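Local coordinates for protein 4-hydroxy-3-methylbut-2-enyl diphosphate reductase, apicoplast (Plasmodium falciparum, PDB 4N7B) that reduces 4-hydroxy-3-methylbut-2-enyl diphosphate to isopentenyl and dimethylallyl diphosphate with an iron-sulfur cluster, in the last step of the MEP route to isoprenoid precursors, at residues Leu279-Ala292 / Ile302-Cys315. Sequence-based numbering, arbitrary orientation.
With F3S (Fe3-s4 cluster), chain B.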
loop_
_atom_site.group_PDB
_atom_site.type_symbol
_atom_site.label_atom_id
_atom_site.label_comp_id
_atom_site.label_asym_id
_atom_site.label_seq_id
_atom_site.Cartn_x
_atom_site.Cartn_y
_atom_site.Cartn_z
ATOM N N LEU A 279 -21.106 -6.923 -5.010
ATOM C CA LEU A 279 -21.012 -7.541 -6.332
ATOM C C LEU A 279 -22.352 -7.638 -7.065
ATOM O O LEU A 279 -22.380 -7.908 -8.263
ATOM C CB LEU A 279 -20.365 -8.920 -6.231
ATOM C CG LEU A 279 -18.856 -8.891 -6.470
ATOM C CD1 LEU A 279 -18.155 -8.179 -5.311
ATOM C CD2 LEU A 279 -18.312 -10.300 -6.678
ATOM N N ASN A 280 -23.455 -7.416 -6.356
ATOM C CA ASN A 280 -24.765 -7.351 -7.000
ATOM C C ASN A 280 -24.913 -6.094 -7.836
ATOM O O ASN A 280 -25.771 -6.020 -8.719
ATOM C CB ASN A 280 -25.888 -7.388 -5.968
ATOM C CG ASN A 280 -26.114 -8.770 -5.413
ATOM O OD1 ASN A 280 -25.716 -9.769 -6.020
ATOM N ND2 ASN A 280 -26.764 -8.842 -4.257
ATOM N N ASP A 281 -24.075 -5.102 -7.541
ATOM C CA ASP A 281 -24.037 -3.874 -8.317
ATOM C C ASP A 281 -23.353 -4.157 -9.642
ATOM O O ASP A 281 -23.275 -3.285 -10.506
ATOM C CB ASP A 281 -23.281 -2.778 -7.562
ATOM C CG ASP A 281 -24.021 -2.299 -6.329
ATOM O OD1 ASP A 281 -25.069 -2.894 -5.990
ATOM O OD2 ASP A 281 -23.549 -1.331 -5.693
ATOM N N VAL A 282 -22.858 -5.383 -9.798
ATOM C CA VAL A 282 -22.207 -5.792 -11.036
ATOM C C VAL A 282 -23.077 -6.745 -11.849
ATOM O O VAL A 282 -23.415 -7.833 -11.387
ATOM C CB VAL A 282 -20.862 -6.479 -10.768
ATOM C CG1 VAL A 282 -20.224 -6.901 -12.091
ATOM C CG2 VAL A 282 -19.940 -5.550 -9.987
ATOM N N PRO A 283 -23.443 -6.330 -13.069
ATOM C CA PRO A 283 -24.136 -7.195 -14.027
ATOM C C PRO A 283 -23.379 -8.498 -14.251
ATOM O O PRO A 283 -22.152 -8.482 -14.382
ATOM C CB PRO A 283 -24.127 -6.365 -15.312
ATOM C CG PRO A 283 -24.061 -4.947 -14.855
ATOM C CD PRO A 283 -23.253 -4.964 -13.587
ATOM N N ASP A 284 -24.103 -9.612 -14.283
ATOM C CA ASP A 284 -23.507 -10.901 -14.616
ATOM C C ASP A 284 -22.842 -10.817 -15.988
ATOM O O ASP A 284 -23.279 -10.056 -16.845
ATOM C CB ASP A 284 -24.575 -11.998 -14.613
ATOM C CG ASP A 284 -25.219 -12.183 -13.251
ATOM O OD1 ASP A 284 -25.100 -11.266 -12.408
ATOM O OD2 ASP A 284 -25.849 -13.241 -13.027
ATOM N N GLY A 285 -21.775 -11.583 -16.189
ATOM C CA GLY A 285 -21.088 -11.599 -17.469
ATOM C C GLY A 285 -20.093 -10.467 -17.662
ATOM O O GLY A 285 -19.261 -10.522 -18.571
ATOM N N HIS A 286 -20.162 -9.443 -16.814
ATOM C CA HIS A 286 -19.331 -8.251 -16.998
ATOM C C HIS A 286 -17.945 -8.364 -16.368
ATOM O O HIS A 286 -17.654 -9.299 -15.621
ATOM C CB HIS A 286 -20.032 -7.008 -16.446
ATOM C CG HIS A 286 -21.003 -6.393 -17.401
ATOM N ND1 HIS A 286 -22.089 -7.078 -17.899
ATOM C CD2 HIS A 286 -21.045 -5.160 -17.958
ATOM C CE1 HIS A 286 -22.764 -6.293 -18.721
ATOM N NE2 HIS A 286 -22.152 -5.124 -18.774
ATOM N N ILE A 287 -17.102 -7.386 -16.689
ATOM C CA ILE A 287 -15.746 -7.296 -16.159
ATOM C C ILE A 287 -15.765 -6.871 -14.701
ATOM O O ILE A 287 -16.467 -5.932 -14.334
ATOM C CB ILE A 287 -14.928 -6.231 -16.917
ATOM C CG1 ILE A 287 -14.868 -6.551 -18.412
ATOM C CG2 ILE A 287 -13.529 -6.132 -16.348
ATOM C CD1 ILE A 287 -13.666 -7.391 -18.807
ATOM N N LEU A 288 -14.988 -7.560 -13.873
ATOM C CA LEU A 288 -14.717 -7.079 -12.532
ATOM C C LEU A 288 -13.233 -7.128 -12.256
ATOM O O LEU A 288 -12.595 -8.159 -12.460
ATOM C CB LEU A 288 -15.436 -7.904 -11.477
ATOM C CG LEU A 288 -15.158 -7.428 -10.043
ATOM C CD1 LEU A 288 -15.704 -6.020 -9.815
ATOM C CD2 LEU A 288 -15.762 -8.395 -9.051
ATOM N N ILE A 289 -12.696 -6.010 -11.775
ATOM C CA ILE A 289 -11.283 -5.910 -11.435
ATOM C C ILE A 289 -11.057 -5.930 -9.925
ATOM O O ILE A 289 -11.704 -5.184 -9.183
ATOM C CB ILE A 289 -10.686 -4.619 -11.997
ATOM C CG1 ILE A 289 -10.879 -4.591 -13.518
ATOM C CG2 ILE A 289 -9.224 -4.520 -11.636
ATOM C CD1 ILE A 289 -10.393 -3.326 -14.190
ATOM N N TYR A 290 -10.134 -6.773 -9.472
ATOM C CA TYR A 290 -9.769 -6.804 -8.059
ATOM C C TYR A 290 -8.636 -5.815 -7.813
ATOM O O TYR A 290 -7.662 -5.773 -8.567
ATOM C CB TYR A 290 -9.346 -8.213 -7.631
ATOM C CG TYR A 290 -10.419 -9.259 -7.826
ATOM C CD1 TYR A 290 -11.698 -9.080 -7.313
ATOM C CD2 TYR A 290 -10.163 -10.419 -8.538
ATOM C CE1 TYR A 290 -12.684 -10.036 -7.497
ATOM C CE2 TYR A 290 -11.146 -11.381 -8.728
ATOM C CZ TYR A 290 -12.402 -11.184 -8.209
ATOM O OH TYR A 290 -13.378 -12.148 -8.398
ATOM N N SER A 291 -8.753 -5.028 -6.753
ATOM C CA SER A 291 -7.789 -3.971 -6.494
ATOM C C SER A 291 -6.425 -4.515 -6.077
ATOM O O SER A 291 -6.265 -5.705 -5.809
ATOM C CB SER A 291 -8.305 -3.048 -5.390
ATOM O OG SER A 291 -8.152 -3.663 -4.124
ATOM N N ALA A 292 -5.450 -3.615 -5.998
ATOM C CA ALA A 292 -4.083 -3.961 -5.634
ATOM C C ALA A 292 -3.968 -4.608 -4.270
ATOM O O ALA A 292 -3.030 -5.366 -4.024
ATOM C CB ALA A 292 -3.231 -2.723 -5.678
ATOM N N ILE A 302 -18.067 -16.209 -5.747
ATOM C CA ILE A 302 -19.267 -15.441 -6.067
ATOM C C ILE A 302 -19.203 -14.891 -7.481
ATOM O O ILE A 302 -20.205 -14.877 -8.195
ATOM C CB ILE A 302 -19.435 -14.263 -5.120
ATOM C CG1 ILE A 302 -19.841 -14.773 -3.740
ATOM C CG2 ILE A 302 -20.467 -13.274 -5.670
ATOM C CD1 ILE A 302 -20.152 -13.671 -2.762
ATOM N N ALA A 303 -18.019 -14.426 -7.872
ATOM C CA ALA A 303 -17.817 -13.859 -9.199
ATOM C C ALA A 303 -18.130 -14.903 -10.261
ATOM O O ALA A 303 -18.793 -14.613 -11.260
ATOM C CB ALA A 303 -16.380 -13.363 -9.354
ATOM N N LYS A 304 -17.660 -16.123 -10.027
ATOM C CA LYS A 304 -17.813 -17.196 -10.997
ATOM C C LYS A 304 -19.281 -17.550 -11.169
ATOM O O LYS A 304 -19.734 -17.796 -12.280
ATOM C CB LYS A 304 -16.988 -18.417 -10.585
ATOM C CG LYS A 304 -15.554 -18.354 -11.091
ATOM C CD LYS A 304 -14.559 -18.963 -10.119
ATOM C CE LYS A 304 -13.206 -18.285 -10.272
ATOM N NZ LYS A 304 -12.222 -18.622 -9.208
ATOM N N LYS A 305 -20.025 -17.544 -10.070
ATOM C CA LYS A 305 -21.471 -17.753 -10.113
ATOM C C LYS A 305 -22.141 -16.761 -11.059
ATOM O O LYS A 305 -23.068 -17.113 -11.786
ATOM C CB LYS A 305 -22.069 -17.599 -8.714
ATOM C CG LYS A 305 -22.068 -18.869 -7.878
ATOM C CD LYS A 305 -22.817 -18.647 -6.567
ATOM C CE LYS A 305 -23.325 -19.958 -5.972
ATOM N NZ LYS A 305 -24.538 -19.766 -5.112
ATOM N N LYS A 306 -21.669 -15.518 -11.037
ATOM C CA LYS A 306 -22.201 -14.476 -11.905
ATOM C C LYS A 306 -21.508 -14.478 -13.258
ATOM O O LYS A 306 -21.755 -13.600 -14.088
ATOM C CB LYS A 306 -22.005 -13.108 -11.269
ATOM C CG LYS A 306 -22.835 -12.865 -10.037
ATOM C CD LYS A 306 -22.434 -11.548 -9.404
ATOM C CE LYS A 306 -23.592 -10.920 -8.661
ATOM N NZ LYS A 306 -24.540 -10.251 -9.611
ATOM N N LYS A 307 -20.651 -15.466 -13.480
ATOM C CA LYS A 307 -19.876 -15.552 -14.704
ATOM C C LYS A 307 -19.271 -14.193 -15.079
ATOM O O LYS A 307 -19.476 -13.687 -16.181
ATOM C CB LYS A 307 -20.749 -16.106 -15.833
ATOM C CG LYS A 307 -20.040 -17.142 -16.690
ATOM C CD LYS A 307 -20.819 -18.455 -16.762
ATOM C CE LYS A 307 -20.012 -19.532 -17.483
ATOM N NZ LYS A 307 -20.753 -20.814 -17.626
ATOM N N LEU A 308 -18.513 -13.611 -14.155
ATOM C CA LEU A 308 -17.847 -12.342 -14.414
ATOM C C LEU A 308 -16.478 -12.569 -15.036
ATOM O O LEU A 308 -15.858 -13.614 -14.832
ATOM C CB LEU A 308 -17.677 -11.554 -13.116
ATOM C CG LEU A 308 -18.959 -11.205 -12.367
ATOM C CD1 LEU A 308 -18.607 -10.552 -11.042
ATOM C CD2 LEU A 308 -19.826 -10.288 -13.211
ATOM N N ILE A 309 -16.007 -11.583 -15.791
ATOM C CA ILE A 309 -14.643 -11.609 -16.287
ATOM C C ILE A 309 -13.755 -11.091 -15.185
ATOM O O ILE A 309 -13.604 -9.882 -15.020
ATOM C CB ILE A 309 -14.415 -10.691 -17.495
ATOM C CG1 ILE A 309 -15.608 -10.714 -18.453
ATOM C CG2 ILE A 309 -13.137 -11.106 -18.212
ATOM C CD1 ILE A 309 -15.837 -12.047 -19.095
ATOM N N GLU A 310 -13.181 -12.008 -14.420
ATOM C CA GLU A 310 -12.307 -11.650 -13.321
ATOM C C GLU A 310 -10.952 -11.187 -13.829
ATOM O O GLU A 310 -10.237 -11.929 -14.499
ATOM C CB GLU A 310 -12.119 -12.845 -12.404
ATOM C CG GLU A 310 -13.368 -13.242 -11.662
ATOM C CD GLU A 310 -13.145 -14.466 -10.809
ATOM O OE1 GLU A 310 -13.339 -15.585 -11.331
ATOM O OE2 GLU A 310 -12.753 -14.308 -9.626
ATOM N N ILE A 311 -10.604 -9.951 -13.496
ATOM C CA ILE A 311 -9.302 -9.405 -13.841
ATOM C C ILE A 311 -8.594 -8.946 -12.571
ATOM O O ILE A 311 -8.951 -7.928 -11.976
ATOM C CB ILE A 311 -9.428 -8.258 -14.840
ATOM C CG1 ILE A 311 -9.943 -8.818 -16.167
ATOM C CG2 ILE A 311 -8.076 -7.569 -15.019
ATOM C CD1 ILE A 311 -9.814 -7.874 -17.319
ATOM N N ASP A 312 -7.586 -9.713 -12.169
ATOM C CA ASP A 312 -7.024 -9.601 -10.834
ATOM C C ASP A 312 -5.778 -8.725 -10.795
ATOM O O ASP A 312 -4.703 -9.157 -11.201
ATOM C CB ASP A 312 -6.685 -10.992 -10.310
ATOM C CG ASP A 312 -6.278 -10.982 -8.854
ATOM O OD1 ASP A 312 -6.208 -9.889 -8.244
ATOM O OD2 ASP A 312 -6.008 -12.071 -8.315
ATOM N N ALA A 313 -5.923 -7.509 -10.269
ATOM C CA ALA A 313 -4.806 -6.561 -10.185
ATOM C C ALA A 313 -4.197 -6.564 -8.801
ATOM O O ALA A 313 -3.486 -5.622 -8.427
ATOM C CB ALA A 313 -5.263 -5.137 -10.554
ATOM N N THR A 314 -4.477 -7.613 -8.031
ATOM C CA THR A 314 -3.820 -7.788 -6.738
ATOM C C THR A 314 -2.338 -7.612 -6.983
ATOM O O THR A 314 -1.789 -8.185 -7.924
ATOM C CB THR A 314 -4.027 -9.203 -6.157
ATOM O OG1 THR A 314 -5.390 -9.387 -5.778
ATOM C CG2 THR A 314 -3.140 -9.430 -4.943
ATOM N N CYS A 315 -1.684 -6.814 -6.155
ATOM C CA CYS A 315 -0.236 -6.711 -6.201
ATOM C C CYS A 315 0.440 -8.066 -5.954
ATOM O O CYS A 315 0.099 -8.764 -5.002
ATOM C CB CYS A 315 0.260 -5.710 -5.158
ATOM S SG CYS A 315 2.063 -5.577 -5.234
HETATM FE FE1 F3S B . 2.808 -1.181 -3.714
HETATM FE FE3 F3S B . 2.462 -3.851 -3.786
HETATM FE FE4 F3S B . 3.858 -2.661 -1.823
HETATM S S1 F3S B . 0.945 -2.279 -4.065
HETATM S S2 F3S B . 2.969 -0.637 -1.561
HETATM S S3 F3S B . 4.352 -2.763 -3.975
HETATM S S4 F3S B . 2.490 -4.371 -1.630
#
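Ile287 to Tyr290 pair in parallel with Ile309 to Asp312, the two strands of a beta-alpha-beta unit joined by helix 297-305; strand 309-312 is an edge strand of its four-stranded parallel sheet. Leu288 uses both its N and its O toward this strand, N to Ile309 O (2.9 Å) and O to Ile311 N, and Tyr290 N and O continue the pattern to Ile311 O and Ala313 N. Beyond the strands, Cys315 N donates to Ala292 O (2.9 Å).

Among the polar side chains, Tyr290 OH gives a 2.6 Å hydrogen bond to the anti side of Glu310 OE2, ring and carboxylate nearly perpendicular (89°). Asp312 CB lies in plane at the ring edge; its OD1 takes both Thr314 N, in an Asx turn, and Thr314 OG1, while OD2 forms a salt bridge with Arg300. Bent at its last torsion (chi4 -78°), Lys306 hydrogen-bonds Val282 O through NZ, which also makes a 3.0 Å salt bridge with Asp284 OD1.

Apolar side chains meet on both faces. On the Leu288 face, Leu308 sets CD2 against Val282 CG1 (3.6 Å) and CD1 near Leu288 CD2; on the opposite face, Ile287 CD1 touches Ile309 CB (3.6 Å), and Ile289 and Ile311 run side by side against helix 232-247.

Cys315 SG binds iron FE3 of the [3Fe-4S] cluster, the oxygen-degraded form of [4Fe-4S], at 2.3 Å, linking sheet and cluster directly: the Asp312 turn and the Ala292 bond probably help hold the backbone leading into that ligand.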